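Local coordinates for protein oxaloacetate acetyl hydrolase (Cryphonectria parasitica, PDB 3LYE) that belongs to the phosphoenolpyruvate phosphomutase family of TIM-barrel proteins, forms a four-chain assembly and carries bound calcium ions in this model, at residues Y177-C180 / I181-R185; V139-R142 / D143-L146; D94-T97 / G98-G101; P102-V105 / A106-E110. All blocks are in the same frame, centred on the assembly; numbering follows the deposited sequence.

Contact 1: residues Y177-C180 / I181-R185; sequences YEEC and IERLR
Glu179 turns its CG away from the backbone N (chi1 178°) and bends at chi2 (60°), which carries its carboxylate forward to Arg183. Arg183 runs extended from CG to NE and meets it across one turn. This is an i to i+4 salt bridge near the start of helix 177-189, an outer helix of the TIM-barrel family fold. Arg183 NE donates to Glu179 OE1 at 2.8 Å, on the anti lone pair of that oxygen. OE1 lies close to the guanidinium plane, while the carboxylate plane is turned 71° from it. Glu179 OE2 and Glu182 OE1 stand 4.4 Å apart, and Arg142 makes salt bridges to both, which should offset their repulsion. Glu178 and Glu182 share a water, weakly held on the Glu178 side. Four i to i+4 backbone bonds join the two halves, from Ile181 N, Glu182 N, Arg183 N and Leu184 N. On the inner side Cys180, Ile181 and Leu184 pack on Leu197 of strand 194-197. Tyr177 reaches helix 203-213 and has one ring face covered from within its own helix. There Ile181 CG1 makes a CH-pi contact, 3.9 Å from the Tyr177 ring centroid.

Contact 2: residues V139-R142 / D143-L146; sequences VVSR and DEYL
Asp143 follows Arg142 in the first turn of helix 142-158 and leads to Glu144, which meets Ser141 in the main polar contact. Glu144 and Ser141 form a capping box, the reciprocal side-chain and backbone pairing that closes the N-terminus of a helix. Glu144 N donates to Ser141 OG in the capping bond, although the exact place of OG is less sure in the model. In return Ser141 N donates to Glu144 OE2 at 3.1 Å, with a nearly straight N-H...O angle of 169°. The donor comes from above the carboxylate plane, 45° out of it. Glu144 CG stands beside its own backbone N (chi1 -62°) and the chain is extended beyond it, a course that folds the carboxylate back over Ser141. Val140 crosses the Glu144 chain, with Val140 CB 3.8 Å from Glu144 OE2.

Tyr145 N donates to Ser141 O at 2.9 Å, the first i to i+4 bond of the helix. Val140 CG2 packs on Tyr145 CB at 4.0 Å, while the Tyr145 ring itself points elsewhere. At Leu146 the backbone N donates to Arg142 O, and Leu146 CG rests on the same oxygen at 3.3 Å.

The cap ends the loop between strand 119-122 and helix 142-158. Val140 forms a backbone hydrogen bond with Asp124, and Tyr145 packs on the same residue. Leu146 touches Ala186 of helix 177-189, and Arg142 reaches toward that helix as well.

Contact 3: residues D94-T97 / G98-G101; sequences DMDT and GYGG. With CA (calcium ion), chain B.
Met95 O accepts from Gly98 N at 2.9 Å, closing a type II' beta turn over Met95 to Gly98. Asp96 holds the second position of this turn with positive phi (49°). Just before it, Asp96 N donates to Asp94 OD1 at 2.7 Å, which makes an Asx turn. The chain then passes through Gly98 and Gly100, both with positive phi. Gly101 is the N-cap of helix 102-114.

Asp94 and Asp96 divide their oxygens between calcium and protein. Asp94 OD2 binds the calcium ion at 2.5 Å and Asp96 OD1 binds it at 2.4 Å. Five waters complete the sevenfold shell. One of them probably donates to Asp94 OD1, the same oxygen that receives Asp96 N.

The site lies at the C-terminal end of strand 91-94 and in the loop that follows, within a beta-alpha-beta unit of the TIM-barrel family fold. Such strand-to-helix loops carry the ligand sites of these barrels.

Tyr99 forms the second layer of the metal site. Tyr99 OH donates to the anti lone pair of Asp96 OD2 at 2.6 Å, so the oxygen not bound to the metal is held as well. The carboxylate and ring planes are 66° apart. Asp96 CG lies beside its own backbone N (chi1 -64°), and Asp96 CB rests 3.7 Å from Tyr99 CE2. Tyr99 also packs on Leu71 and Met74, and on Gln70 of the second subunit. Met95 turns to helix 102-114, while its CE stays 3.9 Å from Gly98 CA. A bridging water accepts from Thr97 N and Tyr99 N.

Contact 4: residues P102-V105 / A106-E110; sequences PIMV and ARTVE
Met104 and Arg107 lie side by side and point the same way, with Met104 SD 3.9 Å from Arg107 CD. They meet on the first turns of helix 102-114, the helix of the beta-alpha-beta unit formed with strands 91-94 and 119-122. The bend at chi2 of Met104 (-58°) brings SD beside the extended arginine, and a second bend at chi3 then sets the direction of CE. The sulfur meets the aliphatic part of the Arg107 side chain.

Four i to i+4 backbone bonds join the two segments. Ala106 N donates to Pro102 O at 2.9 Å with a nearly straight angle of 171°. Arg107 N, Thr108 N and Val109 N follow on Ile103 O, Met104 O and Val105 O. Val109 CG2 also rests on Val105 O at 3.4 Å.

Further out, each flank has its own cover. Pro102, Ala106 and Val109 pack on helix 142-158. Met104, Arg107 and Thr108 touch Leu71 of helix 71-82. Two other chains close over the helix start: Ile103 and Arg107 pack on Ile68 of the second subunit, while Ile103 also meets Ala291 and Ala106 meets Val294 of the third subunit.

Thr108 is a buried polar residue of this helix. Its OG1 stands beside its own backbone N (chi1 -63°), within reach of Met104 O and also of Gly98 O. The single proton is not assigned between them; Thr108 OG1 is 2.9 Å from Met104 O.

The four contacts form two touching pairs on the barrel. Contacts 3 and 4 follow each other in the chain, with centres 8 Å apart. Gly98 O and Thr108 OG1 lie 3.2 Å apart, a probable hydrogen bond between the calcium loop and the helix after it. Both contacts reach the second subunit. Contacts 1 and 2 have centres 12 Å apart. Besides the Arg142 charge pairs, Arg183 NH2 probably bonds to Val140 O at 2.9 Å. Between the pairs, contact 2 comes within about 7 Å of contacts 3 and 4 at the nearest atoms. Outside the calcium loop itself, the side chains of Thr108 and Tyr145 lie about 11 and 13 Å from a calcium ion.

Contact 1: residues Y177-C180 / I181-R185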
loop_
_atom_site.group_PDB
_atom_site.type_symbol
_atom_site.label_atom_id
_atom_site.label_comp_id
_atom_site.label_asym_id
_atom_site.label_seq_id
_atom_site.Cartn_x
_atom_site.Cartn_y
_atom_site.Cartn_z
ATOM N N TYR A 177 -6.930 7.781 39.480
ATOM C CA TYR A 177 -8.246 7.231 39.242
ATOM C C TYR A 177 -9.347 8.258 39.023
ATOM O O TYR A 177 -10.056 8.174 38.027
ATOM C CB TYR A 177 -8.567 6.266 40.363
ATOM C CG TYR A 177 -9.908 5.615 40.288
ATOM C CD1 TYR A 177 -10.971 6.142 40.962
ATOM C CD2 TYR A 177 -10.111 4.471 39.541
ATOM C CE1 TYR A 177 -12.193 5.557 40.923
ATOM C CE2 TYR A 177 -11.343 3.861 39.496
ATOM C CZ TYR A 177 -12.391 4.428 40.182
ATOM O OH TYR A 177 -13.644 3.873 40.170
ATOM N N GLU A 178 -9.477 9.235 39.911
ATOM C CA GLU A 178 -10.513 10.255 39.770
ATOM C C GLU A 178 -10.466 10.928 38.415
ATOM O O GLU A 178 -11.502 11.125 37.801
ATOM C CB GLU A 178 -10.391 11.333 40.862
ATOM C CG GLU A 178 -11.024 11.008 42.190
ATOM C CD GLU A 178 -10.978 12.208 43.143
ATOM O OE1 GLU A 178 -11.511 13.293 42.782
ATOM O OE2 GLU A 178 -10.401 12.060 44.249
ATOM N N GLU A 179 -9.273 11.314 37.969
ATOM C CA GLU A 179 -9.099 11.968 36.677
ATOM C C GLU A 179 -9.600 11.048 35.561
ATOM O O GLU A 179 -10.261 11.512 34.643
ATOM C CB GLU A 179 -7.638 12.323 36.444
ATOM C CG GLU A 179 -7.329 12.958 35.106
ATOM C CD GLU A 179 -8.060 14.258 34.879
ATOM O OE1 GLU A 179 -8.287 14.646 33.722
ATOM O OE2 GLU A 179 -8.398 14.916 35.869
ATOM N N CYS A 180 -9.314 9.749 35.663
ATOM C CA CYS A 180 -9.756 8.802 34.645
ATOM C C CYS A 180 -11.258 8.785 34.566
ATOM O O CYS A 180 -11.819 8.834 33.478
ATOM C CB CYS A 180 -9.283 7.383 34.951
ATOM S SG CYS A 180 -7.540 7.133 34.661
ATOM N N ILE A 181 -11.914 8.721 35.718
ATOM C CA ILE A 181 -13.366 8.693 35.779
ATOM C C ILE A 181 -13.963 9.975 35.190
ATOM O O ILE A 181 -14.928 9.928 34.414
ATOM C CB ILE A 181 -13.852 8.489 37.241
ATOM C CG1 ILE A 181 -13.385 7.126 37.786
ATOM C CG2 ILE A 181 -15.351 8.544 37.322
ATOM C CD1 ILE A 181 -13.708 5.924 36.876
ATOM N N GLU A 182 -13.384 11.124 35.516
ATOM C CA GLU A 182 -13.910 12.382 34.987
ATOM C C GLU A 182 -13.702 12.445 33.465
ATOM O O GLU A 182 -14.548 12.972 32.734
ATOM C CB GLU A 182 -13.291 13.569 35.724
ATOM C CG GLU A 182 -13.586 13.544 37.243
ATOM C CD GLU A 182 -13.129 14.790 37.972
ATOM O OE1 GLU A 182 -12.479 15.641 37.333
ATOM O OE2 GLU A 182 -13.419 14.918 39.184
ATOM N N ARG A 183 -12.590 11.916 32.977
ATOM C CA ARG A 183 -12.333 11.925 31.532
ATOM C C ARG A 183 -13.310 11.034 30.788
ATOM O O ARG A 183 -13.764 11.367 29.708
ATOM C CB ARG A 183 -10.925 11.453 31.215
ATOM C CG ARG A 183 -9.912 12.490 31.485
ATOM C CD ARG A 183 -8.472 12.053 31.220
ATOM N NE ARG A 183 -7.616 13.190 31.482
ATOM C CZ ARG A 183 -6.702 13.699 30.666
ATOM N NH1 ARG A 183 -6.404 13.124 29.517
ATOM N NH2 ARG A 183 -6.043 14.788 31.027
ATOM N N LEU A 184 -13.624 9.899 31.382
ATOM C CA LEU A 184 -14.545 8.954 30.788
ATOM C C LEU A 184 -15.949 9.554 30.792
ATOM O O LEU A 184 -16.669 9.448 29.808
ATOM C CB LEU A 184 -14.486 7.614 31.492
ATOM C CG LEU A 184 -13.197 6.824 31.231
ATOM C CD1 LEU A 184 -13.231 5.562 32.119
ATOM C CD2 LEU A 184 -13.011 6.464 29.780
ATOM N N ARG A 185 -16.339 10.189 31.890
ATOM C CA ARG A 185 -17.660 10.803 31.934
ATOM C C ARG A 185 -17.750 11.891 30.860
ATOM O O ARG A 185 -18.778 12.036 30.171
ATOM C CB ARG A 185 -17.935 11.423 33.296
ATOM C CG ARG A 185 -18.276 10.435 34.325
ATOM C CD ARG A 185 -18.749 11.122 35.584
ATOM N NE ARG A 185 -19.077 10.115 36.584
ATOM C CZ ARG A 185 -18.602 10.078 37.821
ATOM N NH1 ARG A 185 -18.986 9.093 38.624
ATOM N NH2 ARG A 185 -17.773 11.028 38.263
HETATM O O HOH W 1 -14.458 12.560 41.110
#

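Contact 2: residues V139-R142 / D143-L146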
loop_
_atom_site.group_PDB
_atom_site.type_symbol
_atom_site.label_atom_id
_atom_site.label_comp_id
_atom_site.label_asym_id
_atom_site.label_seq_id
_atom_site.Cartn_x
_atom_site.Cartn_y
_atom_site.Cartn_z
ATOM N N VAL A 139 -0.267 11.926 29.056
ATOM C CA VAL A 139 -1.543 12.172 28.394
ATOM C C VAL A 139 -1.722 13.655 28.110
ATOM O O VAL A 139 -1.110 14.512 28.749
ATOM C CB VAL A 139 -2.744 11.689 29.217
ATOM C CG1 VAL A 139 -2.718 10.194 29.364
ATOM C CG2 VAL A 139 -2.826 12.400 30.560
ATOM N N VAL A 140 -2.590 13.944 27.144
ATOM C CA VAL A 140 -2.870 15.315 26.765
ATOM C C VAL A 140 -3.890 15.856 27.755
ATOM O O VAL A 140 -4.384 15.135 28.618
ATOM C CB VAL A 140 -3.434 15.424 25.324
ATOM C CG1 VAL A 140 -2.410 14.937 24.296
ATOM C CG2 VAL A 140 -4.756 14.658 25.187
ATOM N N SER A 141 -4.171 17.148 27.667
ATOM C CA SER A 141 -5.142 17.740 28.558
ATOM C C SER A 141 -6.542 17.164 28.298
ATOM O O SER A 141 -6.821 16.607 27.239
ATOM C CB SER A 141 -5.172 19.244 28.349
ATOM O OG SER A 141 -5.743 19.555 27.107
ATOM N N ARG A 142 -7.441 17.340 29.253
ATOM C CA ARG A 142 -8.782 16.835 29.106
ATOM C C ARG A 142 -9.429 17.450 27.861
ATOM O O ARG A 142 -10.045 16.756 27.035
ATOM C CB ARG A 142 -9.602 17.134 30.350
ATOM C CG ARG A 142 -10.911 16.412 30.315
ATOM C CD ARG A 142 -11.758 16.647 31.540
ATOM N NE ARG A 142 -11.121 16.298 32.802
ATOM C CZ ARG A 142 -11.641 16.631 33.980
ATOM N NH1 ARG A 142 -12.781 17.302 34.019
ATOM N NH2 ARG A 142 -11.033 16.313 35.110
ATOM N N ASP A 143 -9.270 18.756 27.694
ATOM C CA ASP A 143 -9.855 19.424 26.532
ATOM C C ASP A 143 -9.271 18.889 25.209
ATOM O O ASP A 143 -9.995 18.701 24.252
ATOM C CB ASP A 143 -9.626 20.918 26.633
ATOM C CG ASP A 143 -10.680 21.635 27.492
ATOM O OD1 ASP A 143 -10.421 22.810 27.818
ATOM O OD2 ASP A 143 -11.744 21.055 27.838
ATOM N N GLU A 144 -7.963 18.682 25.146
ATOM C CA GLU A 144 -7.326 18.171 23.934
ATOM C C GLU A 144 -7.845 16.766 23.614
ATOM O O GLU A 144 -8.008 16.394 22.455
ATOM C CB GLU A 144 -5.812 18.121 24.088
ATOM C CG GLU A 144 -5.100 19.445 24.313
ATOM C CD GLU A 144 -3.580 19.245 24.449
ATOM O OE1 GLU A 144 -2.932 19.130 23.387
ATOM O OE2 GLU A 144 -3.037 19.159 25.584
ATOM N N TYR A 145 -8.082 15.972 24.649
ATOM C CA TYR A 145 -8.608 14.640 24.437
ATOM C C TYR A 145 -10.033 14.699 23.889
ATOM O O TYR A 145 -10.389 13.966 22.976
ATOM C CB TYR A 145 -8.610 13.880 25.737
ATOM C CG TYR A 145 -9.291 12.556 25.740
ATOM C CD1 TYR A 145 -8.944 11.574 24.817
ATOM C CD2 TYR A 145 -10.217 12.233 26.720
ATOM C CE1 TYR A 145 -9.527 10.327 24.864
ATOM C CE2 TYR A 145 -10.780 10.983 26.782
ATOM C CZ TYR A 145 -10.439 10.037 25.856
ATOM O OH TYR A 145 -11.011 8.803 25.957
ATOM N N LEU A 146 -10.845 15.597 24.428
ATOM C CA LEU A 146 -12.226 15.741 23.987
ATOM C C LEU A 146 -12.301 16.214 22.543
ATOM O O LEU A 146 -13.277 15.895 21.871
ATOM C CB LEU A 146 -13.048 16.575 24.938
ATOM C CG LEU A 146 -13.143 15.986 26.330
ATOM C CD1 LEU A 146 -13.830 16.975 27.266
ATOM C CD2 LEU A 146 -13.857 14.666 26.313
#

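Contact 3: residues D94-T97 / G98-G101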
loop_
_atom_site.group_PDB
_atom_site.type_symbol
_atom_site.label_atom_id
_atom_site.label_comp_id
_atom_site.label_asym_id
_atom_site.label_seq_id
_atom_site.Cartn_x
_atom_site.Cartn_y
_atom_site.Cartn_z
ATOM N N ASP A 94 -7.745 -1.119 17.332
ATOM C CA ASP A 94 -7.065 -0.023 17.976
ATOM C C ASP A 94 -6.984 1.123 16.960
ATOM O O ASP A 94 -6.755 0.854 15.767
ATOM C CB ASP A 94 -5.623 -0.504 18.257
ATOM C CG ASP A 94 -4.767 0.454 19.060
ATOM O OD1 ASP A 94 -5.211 1.577 19.381
ATOM O OD2 ASP A 94 -3.616 0.031 19.382
ATOM N N MET A 95 -7.277 2.357 17.379
ATOM C CA MET A 95 -7.101 3.511 16.511
ATOM C C MET A 95 -6.127 4.514 17.176
ATOM O O MET A 95 -6.021 5.666 16.778
ATOM C CB MET A 95 -8.365 4.171 15.974
ATOM C CG MET A 95 -9.213 4.870 17.001
ATOM S SD MET A 95 -10.568 5.838 16.277
ATOM C CE MET A 95 -9.654 7.260 15.713
ATOM N N ASP A 96 -5.438 4.050 18.223
ATOM C CA ASP A 96 -4.440 4.860 18.895
ATOM C C ASP A 96 -4.989 6.264 19.229
ATOM O O ASP A 96 -6.000 6.339 19.928
ATOM C CB ASP A 96 -3.169 4.859 18.038
ATOM C CG ASP A 96 -2.574 3.494 17.924
ATOM O OD1 ASP A 96 -2.005 3.053 18.913
ATOM O OD2 ASP A 96 -2.723 2.844 16.879
ATOM N N THR A 97 -4.310 7.324 18.803
ATOM C CA THR A 97 -4.761 8.664 19.072
ATOM C C THR A 97 -5.405 9.296 17.813
ATOM O O THR A 97 -5.753 10.482 17.808
ATOM C CB THR A 97 -3.636 9.584 19.515
ATOM O OG1 THR A 97 -2.745 9.730 18.429
ATOM C CG2 THR A 97 -2.841 9.048 20.704
ATOM N N GLY A 98 -5.629 8.499 16.770
ATOM C CA GLY A 98 -6.211 9.036 15.563
ATOM C C GLY A 98 -5.199 9.476 14.531
ATOM O O GLY A 98 -5.579 10.009 13.503
ATOM N N TYR A 99 -3.916 9.330 14.842
ATOM C CA TYR A 99 -2.828 9.618 13.904
ATOM C C TYR A 99 -2.605 11.041 13.475
ATOM O O TYR A 99 -1.998 11.291 12.459
ATOM C CB TYR A 99 -2.937 8.644 12.668
ATOM C CG TYR A 99 -3.202 7.227 13.132
ATOM C CD1 TYR A 99 -4.423 6.634 12.947
ATOM C CD2 TYR A 99 -2.243 6.523 13.869
ATOM C CE1 TYR A 99 -4.720 5.380 13.468
ATOM C CE2 TYR A 99 -2.530 5.260 14.386
ATOM C CZ TYR A 99 -3.780 4.720 14.204
ATOM O OH TYR A 99 -4.125 3.531 14.757
ATOM N N GLY A 100 -3.062 11.963 14.285
ATOM C CA GLY A 100 -2.897 13.375 14.007
ATOM C C GLY A 100 -3.950 14.205 14.742
ATOM O O GLY A 100 -4.517 13.770 15.745
ATOM N N GLY A 101 -4.200 15.406 14.239
ATOM C CA GLY A 101 -5.187 16.312 14.794
ATOM C C GLY A 101 -6.563 15.813 14.383
ATOM O O GLY A 101 -6.732 14.752 13.779
HETATM CA CA CA B . -1.847 1.340 20.560
HETATM O O HOH W 2 -3.846 1.991 21.653
HETATM O O HOH W 3 -2.258 7.887 16.923
HETATM O O HOH W 4 -2.925 12.364 17.751
HETATM O O HOH W 5 -1.178 3.334 21.846
HETATM O O HOH W 6 -0.377 0.385 19.035
HETATM O O HOH W 7 0.255 1.070 21.942
HETATM O O HOH W 8 -2.361 -0.327 21.523
#

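Contact 4: residues P102-V105 / A106-E110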
loop_
_atom_site.group_PDB
_atom_site.type_symbol
_atom_site.label_atom_id
_atom_site.label_comp_id
_atom_site.label_asym_id
_atom_site.label_seq_id
_atom_site.Cartn_x
_atom_site.Cartn_y
_atom_site.Cartn_z
ATOM N N PRO A 102 -7.589 16.596 14.679
ATOM C CA PRO A 102 -8.968 16.210 14.365
ATOM C C PRO A 102 -9.221 15.827 12.925
ATOM O O PRO A 102 -10.048 14.965 12.685
ATOM C CB PRO A 102 -9.789 17.422 14.793
ATOM C CG PRO A 102 -8.865 18.429 15.228
ATOM C CD PRO A 102 -7.501 17.939 15.304
ATOM N N ILE A 103 -8.539 16.460 11.991
ATOM C CA ILE A 103 -8.734 16.083 10.596
ATOM C C ILE A 103 -8.365 14.609 10.388
ATOM O O ILE A 103 -9.048 13.888 9.679
ATOM C CB ILE A 103 -7.945 16.993 9.685
ATOM C CG1 ILE A 103 -8.562 18.400 9.705
ATOM C CG2 ILE A 103 -7.863 16.429 8.281
ATOM C CD1 ILE A 103 -7.672 19.443 9.093
ATOM N N MET A 104 -7.282 14.201 11.039
ATOM C CA MET A 104 -6.815 12.817 10.950
ATOM C C MET A 104 -7.669 11.864 11.778
ATOM O O MET A 104 -7.887 10.732 11.371
ATOM C CB MET A 104 -5.341 12.723 11.305
ATOM C CG MET A 104 -4.411 13.129 10.179
ATOM S SD MET A 104 -4.597 12.174 8.666
ATOM C CE MET A 104 -4.347 10.521 9.280
ATOM N N VAL A 105 -8.158 12.315 12.931
ATOM C CA VAL A 105 -9.029 11.478 13.744
ATOM C C VAL A 105 -10.255 11.126 12.904
ATOM O O VAL A 105 -10.699 9.999 12.838
ATOM C CB VAL A 105 -9.432 12.165 15.031
ATOM C CG1 VAL A 105 -10.477 11.348 15.755
ATOM C CG2 VAL A 105 -8.213 12.428 15.915
ATOM N N ALA A 106 -10.851 12.157 12.306
ATOM C CA ALA A 106 -12.018 11.977 11.458
ATOM C C ALA A 106 -11.722 11.066 10.274
ATOM O O ALA A 106 -12.505 10.173 9.961
ATOM C CB ALA A 106 -12.518 13.325 10.967
ATOM N N ARG A 107 -10.588 11.282 9.617
ATOM C CA ARG A 107 -10.199 10.449 8.479
ATOM C C ARG A 107 -10.089 8.987 8.905
ATOM O O ARG A 107 -10.529 8.112 8.214
ATOM C CB ARG A 107 -8.866 10.946 7.929
ATOM C CG ARG A 107 -8.427 10.184 6.692
ATOM C CD ARG A 107 -7.221 10.881 6.074
ATOM N NE ARG A 107 -6.694 10.173 4.907
ATOM C CZ ARG A 107 -7.229 10.248 3.691
ATOM N NH1 ARG A 107 -8.273 11.022 3.460
ATOM N NH2 ARG A 107 -6.717 9.523 2.702
ATOM N N THR A 108 -9.494 8.754 10.068
ATOM C CA THR A 108 -9.321 7.411 10.588
ATOM C C THR A 108 -10.675 6.744 10.821
ATOM O O THR A 108 -10.899 5.615 10.402
ATOM C CB THR A 108 -8.491 7.445 11.893
ATOM O OG1 THR A 108 -7.169 7.955 11.623
ATOM C CG2 THR A 108 -8.366 6.053 12.483
ATOM N N VAL A 109 -11.587 7.446 11.501
ATOM C CA VAL A 109 -12.883 6.879 11.761
ATOM C C VAL A 109 -13.602 6.600 10.439
ATOM O O VAL A 109 -14.209 5.548 10.293
ATOM C CB VAL A 109 -13.710 7.794 12.724
ATOM C CG1 VAL A 109 -15.147 7.258 12.837
ATOM C CG2 VAL A 109 -13.036 7.846 14.084
ATOM N N GLU A 110 -13.552 7.548 9.501
ATOM C CA GLU A 110 -14.223 7.356 8.228
ATOM C C GLU A 110 -13.664 6.133 7.519
ATOM O O GLU A 110 -14.422 5.345 6.965
ATOM C CB GLU A 110 -14.010 8.608 7.416
ATOM C CG GLU A 110 -14.510 8.572 6.004
ATOM C CD GLU A 110 -14.200 9.879 5.306
ATOM O OE1 GLU A 110 -13.111 10.466 5.583
ATOM O OE2 GLU A 110 -15.033 10.310 4.501
#